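Long-range contact in beta-gamma-crystallin (Geodia cydonium, PDB 4IAU), which binds calcium and folds into Greek-key beta-sandwich domains of the beta/gamma-crystallin family, though its function in the sponge remains unknown: residues I118-Y131 against L149-E162. Numbering follows the deposited sequence. Where two conformers were deposited one is given.
Sequences ISQGQWRLYEQYDY and LGVANDALKSMERE. With CA (calcium ion), chain B.
The hydroxyl of Ser158 is gripped twice: OG donates to Gln128 O at 2.7 Å, in the carbonyl plane, and accepts from Tyr131 N at 3.0 Å. With OG between the backbone N and the carbonyl carbon (chi1 59°), this small group, able both to give and to accept, points into the bend of residues 128-131, and its two bonds hold that bend. A folded hairpin after strand 123-126, with Tyr131 CA over the centre of the Tyr126 ring and a serine of strand 158-161 bonding its backbone, is the beta/gamma-crystallin signature. Glu160 CG makes a CH-pi contact over the Tyr131 face, 11° off the ring normal, with OE2 toward the rim. The strands pair antiparallel, with a classic beta bulge where Lys157 and Ser158 face Tyr126; Lys157 N reaches Tyr126 O at 2.9 Å and its CD packs over the Tyr129 ring.

On the inner side Trp123 is clamped between Met159 CE, over its five-membered ring, and Arg161 CB, over the opposite face. In its plane, NE1 donates to Gln120 O at 3.0 Å, fixing the indole's rotation. With an alanine in place of Trp123, Met159 CE and the aliphatic part of Arg161 would probably face a gap, and Gln120 O would lose its indole donor. Arg161, extended from CG to NE, hydrogen-bonds Val84 O through NH1. Apolar Leu125 suits the core: CD2 meets Leu149 CB, CB meets Leu156 CD1, and CD1 lies alongside Met159 CG.

Glu127 OE2 takes Ala152 N at 2.9 Å, from above the carboxylate plane, tying the start of the hairpin bend to the type II turn Ala152-Ala155, whose Asp154 OD1 binds calcium with Lys90, Gly112 and Ser114. Polar bonds thus fix hairpin and loop, while apolar contacts seal the sandwich interior.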
loop_
_atom_site.group_PDB
_atom_site.type_symbol
_atom_site.label_atom_id
_atom_site.label_comp_id
_atom_site.label_asym_id
_atom_site.label_seq_id
_atom_site.Cartn_x
_atom_site.Cartn_y
_atom_site.Cartn_z
ATOM N N ILE A 118 -3.962 -7.291 1.298
ATOM C CA ILE A 118 -4.444 -8.061 2.437
ATOM C C ILE A 118 -3.294 -8.948 2.881
ATOM O O ILE A 118 -2.890 -9.871 2.161
ATOM C CB ILE A 118 -5.703 -8.881 2.140
ATOM C CG1 ILE A 118 -6.823 -7.983 1.610
ATOM C CG2 ILE A 118 -6.118 -9.612 3.399
ATOM C CD1 ILE A 118 -8.144 -8.669 1.334
ATOM N N SER A 119 -2.763 -8.683 4.074
ATOM C CA SER A 119 -1.676 -9.494 4.606
ATOM C C SER A 119 -2.182 -10.636 5.478
ATOM O O SER A 119 -1.579 -11.709 5.502
ATOM C CB SER A 119 -0.672 -8.646 5.391
ATOM O OG SER A 119 0.379 -9.455 5.929
ATOM N N GLN A 120 -3.248 -10.431 6.225
ATOM C CA GLN A 120 -3.719 -11.420 7.169
ATOM C C GLN A 120 -5.231 -11.348 7.221
ATOM O O GLN A 120 -5.805 -10.272 7.136
ATOM C CB GLN A 120 -3.166 -11.138 8.573
ATOM C CG GLN A 120 -3.186 -12.298 9.521
ATOM C CD GLN A 120 -2.682 -11.862 10.888
ATOM O OE1 GLN A 120 -1.550 -12.237 11.313
ATOM N NE2 GLN A 120 -3.197 -10.954 11.675
ATOM N N GLY A 121 -5.853 -12.518 7.424
ATOM C CA GLY A 121 -7.271 -12.619 7.644
ATOM C C GLY A 121 -8.074 -12.946 6.385
ATOM O O GLY A 121 -7.683 -12.710 5.281
ATOM N N GLN A 122 -9.287 -13.462 6.680
ATOM C CA GLN A 122 -10.312 -13.629 5.690
ATOM C C GLN A 122 -11.354 -12.530 5.919
ATOM O O GLN A 122 -11.733 -12.289 7.048
ATOM C CB GLN A 122 -10.995 -14.986 5.771
ATOM C CG GLN A 122 -10.010 -16.127 5.532
ATOM C CD GLN A 122 -9.605 -16.237 4.078
ATOM O OE1 GLN A 122 -10.351 -15.980 3.134
ATOM N NE2 GLN A 122 -8.329 -16.549 3.897
ATOM N N TRP A 123 -11.810 -11.914 4.817
ATOM C CA TRP A 123 -12.650 -10.722 4.928
ATOM C C TRP A 123 -13.829 -10.832 3.974
ATOM O O TRP A 123 -13.721 -11.427 2.903
ATOM C CB TRP A 123 -11.816 -9.490 4.555
ATOM C CG TRP A 123 -10.584 -9.265 5.372
ATOM C CD1 TRP A 123 -9.386 -9.944 5.273
ATOM C CD2 TRP A 123 -10.430 -8.317 6.427
ATOM N NE1 TRP A 123 -8.507 -9.464 6.199
ATOM C CE2 TRP A 123 -9.109 -8.447 6.909
ATOM C CE3 TRP A 123 -11.271 -7.362 6.985
ATOM C CZ2 TRP A 123 -8.604 -7.655 7.928
ATOM C CZ3 TRP A 123 -10.759 -6.555 7.990
ATOM C CH2 TRP A 123 -9.433 -6.699 8.449
ATOM N N ARG A 124 -14.908 -10.172 4.349
ATOM C CA ARG A 124 -16.061 -9.993 3.464
ATOM C C ARG A 124 -16.168 -8.509 3.143
ATOM O O ARG A 124 -16.105 -7.649 4.006
ATOM C CB ARG A 124 -17.370 -10.468 4.136
ATOM C CG ARG A 124 -17.406 -11.946 4.347
ATOM C CD ARG A 124 -18.817 -12.455 4.535
ATOM N NE ARG A 124 -19.273 -12.615 3.123
ATOM C CZ ARG A 124 -19.065 -13.644 2.307
ATOM N NH1 ARG A 124 -18.398 -14.749 2.674
ATOM N NH2 ARG A 124 -19.555 -13.554 1.071
ATOM N N LEU A 125 -16.300 -8.233 1.846
ATOM C CA LEU A 125 -16.257 -6.892 1.291
ATOM C C LEU A 125 -17.655 -6.512 0.788
ATOM O O LEU A 125 -18.241 -7.255 -0.016
ATOM C CB LEU A 125 -15.287 -6.829 0.117
ATOM C CG LEU A 125 -13.795 -6.791 0.541
ATOM C CD1 LEU A 125 -13.313 -8.050 1.211
ATOM C CD2 LEU A 125 -12.964 -6.485 -0.691
ATOM N N TYR A 126 -18.107 -5.331 1.186
ATOM C CA TYR A 126 -19.461 -4.835 0.942
ATOM C C TYR A 126 -19.445 -3.486 0.276
ATOM O O TYR A 126 -18.569 -2.640 0.532
ATOM C CB TYR A 126 -20.206 -4.693 2.276
ATOM C CG TYR A 126 -20.364 -5.919 3.079
ATOM C CD1 TYR A 126 -19.336 -6.333 3.924
ATOM C CD2 TYR A 126 -21.553 -6.670 3.083
ATOM C CE1 TYR A 126 -19.495 -7.480 4.699
ATOM C CE2 TYR A 126 -21.711 -7.805 3.853
ATOM C CZ TYR A 126 -20.668 -8.208 4.661
ATOM O OH TYR A 126 -20.747 -9.306 5.463
ATOM N N GLU A 127 -20.442 -3.219 -0.572
ATOM C CA GLU A 127 -20.622 -1.961 -1.284
ATOM C C GLU A 127 -21.692 -1.091 -0.570
ATOM O O GLU A 127 -22.161 -0.126 -1.128
ATOM C CB GLU A 127 -20.960 -2.197 -2.709
ATOM C CG GLU A 127 -19.817 -2.806 -3.507
ATOM C CD GLU A 127 -20.125 -2.850 -5.010
ATOM O OE1 GLU A 127 -21.165 -2.346 -5.462
ATOM O OE2 GLU A 127 -19.318 -3.453 -5.724
ATOM N N GLN A 128 -22.029 -1.449 0.659
ATOM C CA GLN A 128 -22.829 -0.622 1.560
ATOM C C GLN A 128 -22.149 -0.550 2.888
ATOM O O GLN A 128 -21.333 -1.436 3.208
ATOM C CB GLN A 128 -24.234 -1.246 1.710
ATOM C CG GLN A 128 -25.052 -1.199 0.463
ATOM C CD GLN A 128 -26.382 -1.884 0.623
ATOM O OE1 GLN A 128 -27.196 -1.503 1.501
ATOM N NE2 GLN A 128 -26.577 -2.867 -0.241
ATOM N N TYR A 129 -22.437 0.468 3.683
ATOM C CA TYR A 129 -21.882 0.560 5.015
ATOM C C TYR A 129 -22.442 -0.554 5.895
ATOM O O TYR A 129 -23.531 -1.131 5.679
ATOM C CB TYR A 129 -22.206 1.928 5.608
ATOM C CG TYR A 129 -21.626 3.087 4.865
ATOM C CD1 TYR A 129 -20.258 3.136 4.585
ATOM C CD2 TYR A 129 -22.423 4.139 4.466
ATOM C CE1 TYR A 129 -19.713 4.213 3.901
ATOM C CE2 TYR A 129 -21.870 5.210 3.803
ATOM C CZ TYR A 129 -20.525 5.235 3.500
ATOM O OH TYR A 129 -19.941 6.337 2.887
ATOM N N ASP A 130 -21.702 -0.860 6.960
ATOM C CA ASP A 130 -22.183 -1.676 8.059
ATOM C C ASP A 130 -22.641 -3.050 7.629
ATOM O O ASP A 130 -23.546 -3.647 8.224
ATOM C CB ASP A 130 -23.280 -0.937 8.878
ATOM C CG ASP A 130 -23.485 -1.515 10.229
ATOM O OD1 ASP A 130 -22.512 -2.016 10.828
ATOM O OD2 ASP A 130 -24.621 -1.324 10.738
ATOM N N TYR A 131 -21.940 -3.610 6.621
ATOM C CA TYR A 131 -22.068 -5.019 6.303
ATOM C C TYR A 131 -23.448 -5.359 5.759
ATOM O O TYR A 131 -23.928 -6.484 5.847
ATOM C CB TYR A 131 -21.692 -5.963 7.459
ATOM C CG TYR A 131 -20.530 -5.385 8.276
ATOM C CD1 TYR A 131 -19.310 -5.047 7.714
ATOM C CD2 TYR A 131 -20.690 -5.179 9.653
ATOM C CE1 TYR A 131 -18.282 -4.524 8.482
ATOM C CE2 TYR A 131 -19.665 -4.610 10.436
ATOM C CZ TYR A 131 -18.477 -4.309 9.810
ATOM O OH TYR A 131 -17.423 -3.766 10.535
ATOM N N LEU A 149 -10.661 -7.249 -6.165
ATOM C CA LEU A 149 -11.383 -7.412 -4.872
ATOM C C LEU A 149 -12.819 -7.868 -4.988
ATOM O O LEU A 149 -13.371 -8.258 -3.960
ATOM C CB LEU A 149 -11.452 -6.131 -4.060
ATOM C CG LEU A 149 -10.174 -5.579 -3.584
ATOM C CD1 LEU A 149 -10.259 -4.115 -3.080
ATOM C CD2 LEU A 149 -9.547 -6.446 -2.453
ATOM N N GLY A 150 -13.384 -7.899 -6.132
ATOM C CA GLY A 150 -14.776 -8.290 -6.299
ATOM C C GLY A 150 -15.689 -7.152 -6.093
ATOM O O GLY A 150 -16.846 -7.433 -5.867
ATOM N N VAL A 151 -15.229 -5.884 -6.182
ATOM C CA VAL A 151 -16.121 -4.746 -6.009
ATOM C C VAL A 151 -15.954 -3.787 -7.175
ATOM O O VAL A 151 -14.925 -3.755 -7.845
ATOM C CB VAL A 151 -15.858 -4.044 -4.659
ATOM C CG1 VAL A 151 -16.279 -4.954 -3.517
ATOM C CG2 VAL A 151 -14.409 -3.590 -4.491
ATOM N N ALA A 152 -16.972 -2.965 -7.357
ATOM C CA ALA A 152 -16.860 -1.880 -8.325
ATOM C C ALA A 152 -15.832 -0.866 -7.817
ATOM O O ALA A 152 -15.583 -0.694 -6.645
ATOM C CB ALA A 152 -18.229 -1.254 -8.517
ATOM N N ASN A 153 -15.242 -0.164 -8.782
ATOM C CA ASN A 153 -14.312 0.881 -8.410
ATOM C C ASN A 153 -15.021 1.924 -7.549
ATOM O O ASN A 153 -16.177 2.298 -7.814
ATOM C CB ASN A 153 -13.689 1.550 -9.631
ATOM C CG ASN A 153 -12.564 2.469 -9.278
ATOM O OD1 ASN A 153 -11.663 2.058 -8.503
ATOM N ND2 ASN A 153 -12.561 3.676 -9.781
ATOM N N ASP A 154 -14.343 2.407 -6.522
ATOM C CA ASP A 154 -14.837 3.450 -5.624
ATOM C C ASP A 154 -16.062 3.018 -4.825
ATOM O O ASP A 154 -16.618 3.885 -4.184
ATOM C CB ASP A 154 -15.023 4.773 -6.382
ATOM C CG ASP A 154 -13.707 5.297 -6.905
ATOM O OD1 ASP A 154 -12.651 4.935 -6.370
ATOM O OD2 ASP A 154 -13.720 6.167 -7.832
ATOM N N ALA A 155 -16.421 1.796 -4.765
ATOM C CA ALA A 155 -17.632 1.323 -4.124
ATOM C C ALA A 155 -17.487 0.644 -2.790
ATOM O O ALA A 155 -18.492 0.471 -2.081
ATOM C CB ALA A 155 -18.396 0.410 -5.091
ATOM N N LEU A 156 -16.295 0.210 -2.408
ATOM C CA LEU A 156 -16.141 -0.514 -1.155
ATOM C C LEU A 156 -16.486 0.388 0.017
ATOM O O LEU A 156 -15.811 1.425 0.191
ATOM C CB LEU A 156 -14.725 -1.047 -1.037
ATOM C CG LEU A 156 -14.405 -1.856 0.223
ATOM C CD1 LEU A 156 -15.202 -3.157 0.239
ATOM C CD2 LEU A 156 -12.924 -2.147 0.312
ATOM N N LYS A 157 -17.431 -0.000 0.844
ATOM C CA LYS A 157 -17.913 0.793 1.951
ATOM C C LYS A 157 -17.769 0.147 3.301
ATOM O O LYS A 157 -17.753 0.875 4.325
ATOM C CB LYS A 157 -19.361 1.230 1.715
ATOM C CG LYS A 157 -19.472 2.407 0.781
ATOM C CD LYS A 157 -20.954 2.851 0.640
ATOM C CE LYS A 157 -21.084 4.152 -0.134
ATOM N NZ LYS A 157 -20.554 4.093 -1.525
ATOM N N SER A 158 -17.686 -1.163 3.424
ATOM C CA SER A 158 -17.421 -1.809 4.673
ATOM C C SER A 158 -16.724 -3.132 4.411
ATOM O O SER A 158 -16.841 -3.693 3.299
ATOM C CB SER A 158 -18.656 -1.986 5.543
ATOM O OG SER A 158 -19.669 -2.748 4.936
HETATM N N MSE A 159 -15.977 -3.617 5.403
HETATM C CA MSE A 159 -15.148 -4.802 5.246
HETATM C C MSE A 159 -15.060 -5.470 6.594
HETATM O O MSE A 159 -14.571 -4.891 7.537
HETATM C CB MSE A 159 -13.805 -4.406 4.622
HETATM C CG MSE A 159 -12.894 -5.545 4.258
HETATM SE SE MSE A 159 -11.472 -4.871 3.125
HETATM C CE MSE A 159 -10.159 -6.204 3.486
ATOM N N GLU A 160 -15.575 -6.720 6.671
ATOM C CA GLU A 160 -15.726 -7.433 7.917
ATOM C C GLU A 160 -14.682 -8.548 7.966
ATOM O O GLU A 160 -14.533 -9.325 7.011
ATOM C CB GLU A 160 -17.159 -8.018 8.032
ATOM C CG GLU A 160 -17.386 -8.563 9.416
ATOM C CD GLU A 160 -18.798 -8.613 9.905
ATOM O OE1 GLU A 160 -19.552 -9.132 9.074
ATOM O OE2 GLU A 160 -19.145 -8.162 11.030
ATOM N N ARG A 161 -13.958 -8.653 9.069
ATOM C CA ARG A 161 -12.995 -9.723 9.249
ATOM C C ARG A 161 -13.717 -10.925 9.810
ATOM O O ARG A 161 -14.402 -10.821 10.821
ATOM C CB ARG A 161 -11.864 -9.249 10.164
ATOM C CG ARG A 161 -10.728 -10.258 10.209
ATOM C CD ARG A 161 -9.591 -9.705 10.961
ATOM N NE ARG A 161 -8.491 -10.624 10.973
ATOM C CZ ARG A 161 -7.187 -10.317 11.021
ATOM N NH1 ARG A 161 -6.829 -9.043 11.105
ATOM N NH2 ARG A 161 -6.440 -11.391 10.945
ATOM N N GLU A 162 -13.535 -12.056 9.183
ATOM C CA GLU A 162 -14.158 -13.310 9.626
ATOM C C GLU A 162 -13.306 -13.892 10.706
ATOM O O GLU A 162 -12.120 -13.614 11.003
ATOM C CB GLU A 162 -14.298 -14.279 8.446
ATOM C CG GLU A 162 -15.080 -13.847 7.241
ATOM C CD GLU A 162 -15.365 -14.929 6.218
ATOM O OE1 GLU A 162 -14.514 -15.821 6.004
ATOM O OE2 GLU A 162 -16.455 -14.935 5.589
HETATM CA CA CA B . -10.371 5.603 -6.177
HETATM O O HOH W 1 -9.926 -14.082 9.484
HETATM O O HOH W 2 -20.869 1.766 -2.817
HETATM O O HOH W 3 -19.399 -6.280 -4.765
HETATM O O HOH W 4 -11.024 7.822 -5.770
#